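Local coordinates for peptidase M16 C-terminal domain-containing protein (Enterococcus faecalis, PDB 3D3Y) that is of unknown function but probably belongs to the M16 metallopeptidase family, with a domain of the inactive type, and may bind a metal ion, at residues 247-261 with 410-422. Sequence-based numbering, arbitrary orientation.
Sequences TEREVLAQSKLNLAY and LELQAIFFLEGET. With ACT (acetate ion), chain C.
Glu248 and Glu250 give both N-H and C=O to strand 411-421: their amides reach Phe417 O and Glu419 O, while Glu248 O takes Glu419 N at 2.7 Å in a nearly straight bond (172°) and Glu250 O takes Glu421 N. This parallel ladder covers one edge of the strand; on the other, Lys256 and Asn258 pair antiparallel with Leu418 and Phe416. Beside the turn 252-254, Gly420 N of the central strand donates to a side-chain oxygen, Ser255 OG, at 2.9 Å (170°); the same hydroxyl lies doubtfully close to an acetate ion, probably from the crystallisation liquor. At the far end Ala260 O accepts from both Gln413 N (2.8 Å) and Ala414 N (3.2 Å), a classic bulge, beyond which the Tyr261 ring lies between Leu412 CD1 over one face and Leu410 CD2 over the other. Arg249 bends at chi3 (85°), bringing NH1 2.8 Å from Glu419 OE1, which sits over the guanidinium face, a purely electrostatic bridge, and NE 3.3 Å from Glu421 OE2. The carboxylates of Glu248 and Glu250 turn instead to Tyr153 and Lys150. The C-terminal strand thus lies between strands 244-251 and 255-262 in a mixed sheet, consistent with the alpha/beta domain of M16-type peptidases.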
# COMPACT_ATOMS: atom_id res chain seq x y z
N THR A 247 20.62 -10.56 12.95
CA THR A 247 19.88 -11.52 13.78
C THR A 247 19.37 -10.85 15.04
O THR A 247 20.06 -10.00 15.63
CB THR A 247 20.77 -12.69 14.21
OG1 THR A 247 21.43 -13.25 13.07
CG2 THR A 247 19.94 -13.77 14.91
N GLU A 248 18.16 -11.22 15.45
CA GLU A 248 17.63 -10.83 16.74
C GLU A 248 17.12 -12.07 17.44
O GLU A 248 16.57 -12.97 16.79
CB GLU A 248 16.52 -9.79 16.60
CG GLU A 248 16.98 -8.48 15.97
CD GLU A 248 15.88 -7.43 15.86
OE1 GLU A 248 14.81 -7.62 16.47
OE2 GLU A 248 16.09 -6.43 15.14
N ARG A 249 17.30 -12.13 18.75
CA ARG A 249 16.81 -13.25 19.54
C ARG A 249 15.63 -12.83 20.38
O ARG A 249 15.65 -11.75 20.99
CB ARG A 249 17.90 -13.77 20.45
CG ARG A 249 19.08 -14.41 19.74
CD ARG A 249 19.92 -15.23 20.74
NE ARG A 249 19.37 -16.58 20.92
CZ ARG A 249 19.97 -17.71 20.52
NH1 ARG A 249 21.17 -17.69 19.93
NH2 ARG A 249 19.35 -18.88 20.71
N GLU A 250 14.60 -13.70 20.42
CA GLU A 250 13.39 -13.45 21.18
C GLU A 250 12.88 -14.81 21.61
O GLU A 250 13.22 -15.84 21.04
CB GLU A 250 12.29 -12.82 20.29
CG GLU A 250 12.48 -11.37 19.87
CD GLU A 250 11.17 -10.74 19.36
OE1 GLU A 250 10.09 -11.24 19.77
OE2 GLU A 250 11.24 -9.76 18.57
N VAL A 251 12.02 -14.79 22.62
CA VAL A 251 11.38 -16.03 23.08
C VAL A 251 10.29 -16.31 22.06
O VAL A 251 9.37 -15.50 21.90
CB VAL A 251 10.77 -15.87 24.47
CG1 VAL A 251 10.11 -17.17 24.89
CG2 VAL A 251 11.85 -15.46 25.53
N LEU A 252 10.41 -17.42 21.34
CA LEU A 252 9.46 -17.70 20.25
C LEU A 252 9.28 -19.18 20.19
O LEU A 252 10.16 -19.91 20.62
CB LEU A 252 10.04 -17.25 18.91
CG LEU A 252 10.59 -15.83 18.67
CD1 LEU A 252 11.50 -15.80 17.46
CD2 LEU A 252 9.46 -14.83 18.53
N ALA A 253 8.15 -19.64 19.64
CA ALA A 253 7.99 -21.07 19.38
C ALA A 253 8.43 -21.47 17.98
O ALA A 253 8.44 -22.66 17.65
CB ALA A 253 6.57 -21.50 19.62
N GLN A 254 8.82 -20.48 17.16
CA GLN A 254 9.18 -20.68 15.76
C GLN A 254 10.08 -19.52 15.35
O GLN A 254 9.73 -18.36 15.61
CB GLN A 254 7.90 -20.64 14.89
CG GLN A 254 8.11 -21.07 13.45
CD GLN A 254 6.82 -20.98 12.62
OE1 GLN A 254 6.63 -20.04 11.86
NE2 GLN A 254 5.95 -21.96 12.78
N SER A 255 11.21 -19.82 14.71
CA SER A 255 12.11 -18.75 14.23
C SER A 255 11.66 -18.25 12.87
O SER A 255 10.94 -18.95 12.16
CB SER A 255 13.56 -19.25 14.15
OG SER A 255 14.03 -19.61 15.44
N LYS A 256 12.08 -17.05 12.50
CA LYS A 256 11.78 -16.49 11.19
C LYS A 256 13.06 -16.30 10.43
O LYS A 256 14.04 -15.79 10.97
CB LYS A 256 11.05 -15.15 11.30
CG LYS A 256 9.83 -15.17 12.23
CD LYS A 256 8.79 -16.17 11.74
CE LYS A 256 7.50 -16.18 12.55
NZ LYS A 256 6.57 -17.23 11.99
N LEU A 257 13.07 -16.71 9.16
CA LEU A 257 14.25 -16.46 8.34
C LEU A 257 13.83 -15.84 7.02
O LEU A 257 13.17 -16.50 6.20
CB LEU A 257 15.06 -17.77 8.15
CG LEU A 257 16.29 -17.69 7.22
CD1 LEU A 257 17.36 -16.67 7.76
CD2 LEU A 257 16.92 -19.09 6.99
N ASN A 258 14.19 -14.58 6.83
CA ASN A 258 13.74 -13.82 5.66
C ASN A 258 14.91 -13.29 4.83
O ASN A 258 15.99 -12.99 5.36
CB ASN A 258 12.86 -12.63 6.09
CG ASN A 258 11.61 -13.05 6.86
OD1 ASN A 258 11.12 -14.19 6.73
ND2 ASN A 258 11.08 -12.12 7.66
N LEU A 259 14.68 -13.13 3.53
CA LEU A 259 15.74 -12.74 2.58
C LEU A 259 15.17 -11.68 1.66
O LEU A 259 14.02 -11.80 1.21
CB LEU A 259 16.20 -13.91 1.70
CG LEU A 259 16.87 -15.15 2.29
CD1 LEU A 259 15.85 -16.07 3.00
CD2 LEU A 259 17.50 -15.90 1.16
N ALA A 260 15.99 -10.67 1.36
CA ALA A 260 15.60 -9.61 0.46
C ALA A 260 16.59 -9.53 -0.70
O ALA A 260 17.81 -9.46 -0.49
CB ALA A 260 15.56 -8.28 1.19
N TYR A 261 16.03 -9.45 -1.91
CA TYR A 261 16.80 -9.39 -3.13
C TYR A 261 16.48 -8.11 -3.89
O TYR A 261 15.32 -7.70 -3.91
CB TYR A 261 16.35 -10.52 -4.05
CG TYR A 261 16.52 -11.93 -3.54
CD1 TYR A 261 17.60 -12.71 -3.93
CD2 TYR A 261 15.55 -12.50 -2.72
CE1 TYR A 261 17.73 -14.02 -3.48
CE2 TYR A 261 15.66 -13.82 -2.28
CZ TYR A 261 16.74 -14.56 -2.67
OH TYR A 261 16.81 -15.86 -2.24
N LEU A 410 18.17 -11.02 -10.30
CA LEU A 410 17.95 -11.07 -8.86
C LEU A 410 19.27 -11.07 -8.16
O LEU A 410 20.16 -11.82 -8.55
CB LEU A 410 17.26 -12.37 -8.50
CG LEU A 410 16.20 -12.27 -7.44
CD1 LEU A 410 15.03 -11.63 -8.16
CD2 LEU A 410 15.78 -13.63 -6.93
N GLU A 411 19.40 -10.28 -7.11
CA GLU A 411 20.65 -10.22 -6.37
C GLU A 411 20.35 -10.14 -4.88
O GLU A 411 19.79 -9.15 -4.41
CB GLU A 411 21.43 -8.98 -6.78
CG GLU A 411 22.76 -8.84 -6.09
CD GLU A 411 23.87 -9.69 -6.73
OE1 GLU A 411 24.91 -9.88 -6.06
OE2 GLU A 411 23.71 -10.14 -7.89
N LEU A 412 20.74 -11.18 -4.14
CA LEU A 412 20.51 -11.21 -2.68
C LEU A 412 21.27 -10.07 -2.02
O LEU A 412 22.42 -9.78 -2.39
CB LEU A 412 20.89 -12.58 -2.08
CG LEU A 412 20.69 -12.83 -0.59
CD1 LEU A 412 19.24 -12.57 -0.18
CD2 LEU A 412 21.13 -14.26 -0.20
N GLN A 413 20.59 -9.39 -1.08
CA GLN A 413 21.14 -8.19 -0.43
C GLN A 413 21.09 -8.21 1.10
O GLN A 413 21.96 -7.64 1.76
CB GLN A 413 20.42 -6.93 -0.95
CG GLN A 413 20.77 -6.56 -2.44
CD GLN A 413 22.20 -6.07 -2.63
OE1 GLN A 413 23.15 -6.87 -2.81
NE2 GLN A 413 22.38 -4.76 -2.58
N ALA A 414 20.07 -8.84 1.66
CA ALA A 414 19.92 -8.81 3.11
C ALA A 414 19.25 -10.09 3.58
O ALA A 414 18.44 -10.67 2.88
CB ALA A 414 19.12 -7.55 3.54
N ILE A 415 19.63 -10.54 4.77
CA ILE A 415 19.01 -11.70 5.38
C ILE A 415 18.70 -11.29 6.82
O ILE A 415 19.60 -10.80 7.54
CB ILE A 415 19.99 -12.90 5.46
CG1 ILE A 415 20.37 -13.43 4.08
CG2 ILE A 415 19.41 -14.03 6.38
CD1 ILE A 415 21.58 -14.33 4.11
N PHE A 416 17.46 -11.48 7.25
CA PHE A 416 17.13 -11.21 8.64
C PHE A 416 16.67 -12.50 9.28
O PHE A 416 15.80 -13.20 8.74
CB PHE A 416 16.04 -10.13 8.77
CG PHE A 416 15.65 -9.85 10.20
CD1 PHE A 416 16.46 -9.06 11.00
CD2 PHE A 416 14.52 -10.45 10.77
CE1 PHE A 416 16.12 -8.82 12.35
CE2 PHE A 416 14.17 -10.23 12.11
CZ PHE A 416 14.97 -9.43 12.90
N PHE A 417 17.26 -12.80 10.43
CA PHE A 417 16.99 -14.02 11.17
C PHE A 417 16.46 -13.67 12.56
O PHE A 417 17.15 -13.05 13.37
CB PHE A 417 18.29 -14.84 11.24
CG PHE A 417 18.19 -16.16 11.99
CD1 PHE A 417 17.07 -16.97 11.88
CD2 PHE A 417 19.26 -16.59 12.77
CE1 PHE A 417 17.01 -18.21 12.54
CE2 PHE A 417 19.20 -17.82 13.46
CZ PHE A 417 18.07 -18.64 13.33
N LEU A 418 15.20 -14.04 12.83
CA LEU A 418 14.63 -13.83 14.16
C LEU A 418 14.71 -15.17 14.84
O LEU A 418 13.96 -16.09 14.50
CB LEU A 418 13.19 -13.31 14.10
CG LEU A 418 12.54 -12.89 15.44
CD1 LEU A 418 13.16 -11.56 15.96
CD2 LEU A 418 11.08 -12.69 15.24
N GLU A 419 15.63 -15.28 15.80
CA GLU A 419 16.02 -16.56 16.32
C GLU A 419 15.36 -16.82 17.66
O GLU A 419 15.54 -16.05 18.62
CB GLU A 419 17.54 -16.66 16.44
CG GLU A 419 18.02 -18.02 17.00
CD GLU A 419 19.55 -18.16 16.98
OE1 GLU A 419 20.22 -17.19 17.35
OE2 GLU A 419 20.05 -19.24 16.59
N GLY A 420 14.60 -17.91 17.71
CA GLY A 420 13.89 -18.26 18.92
C GLY A 420 14.84 -18.70 20.00
O GLY A 420 15.78 -19.46 19.74
N GLU A 421 14.62 -18.17 21.21
CA GLU A 421 15.19 -18.67 22.45
C GLU A 421 14.12 -19.55 23.09
O GLU A 421 13.03 -19.07 23.48
CB GLU A 421 15.58 -17.52 23.39
CG GLU A 421 16.44 -16.46 22.69
CD GLU A 421 16.92 -15.31 23.60
OE1 GLU A 421 16.07 -14.60 24.22
OE2 GLU A 421 18.16 -15.11 23.67
N THR A 422 14.38 -20.85 23.14
CA THR A 422 13.42 -21.75 23.77
C THR A 422 14.00 -22.36 25.04
O THR A 422 13.29 -22.95 25.83
CB THR A 422 12.93 -22.86 22.79
OG1 THR A 422 13.96 -23.84 22.62
CG2 THR A 422 12.55 -22.29 21.40
C ACT C . 13.07 -22.61 17.11
O ACT C . 12.01 -22.24 17.66
OXT ACT C . 13.63 -21.79 16.35
CH3 ACT C . 13.61 -23.96 17.35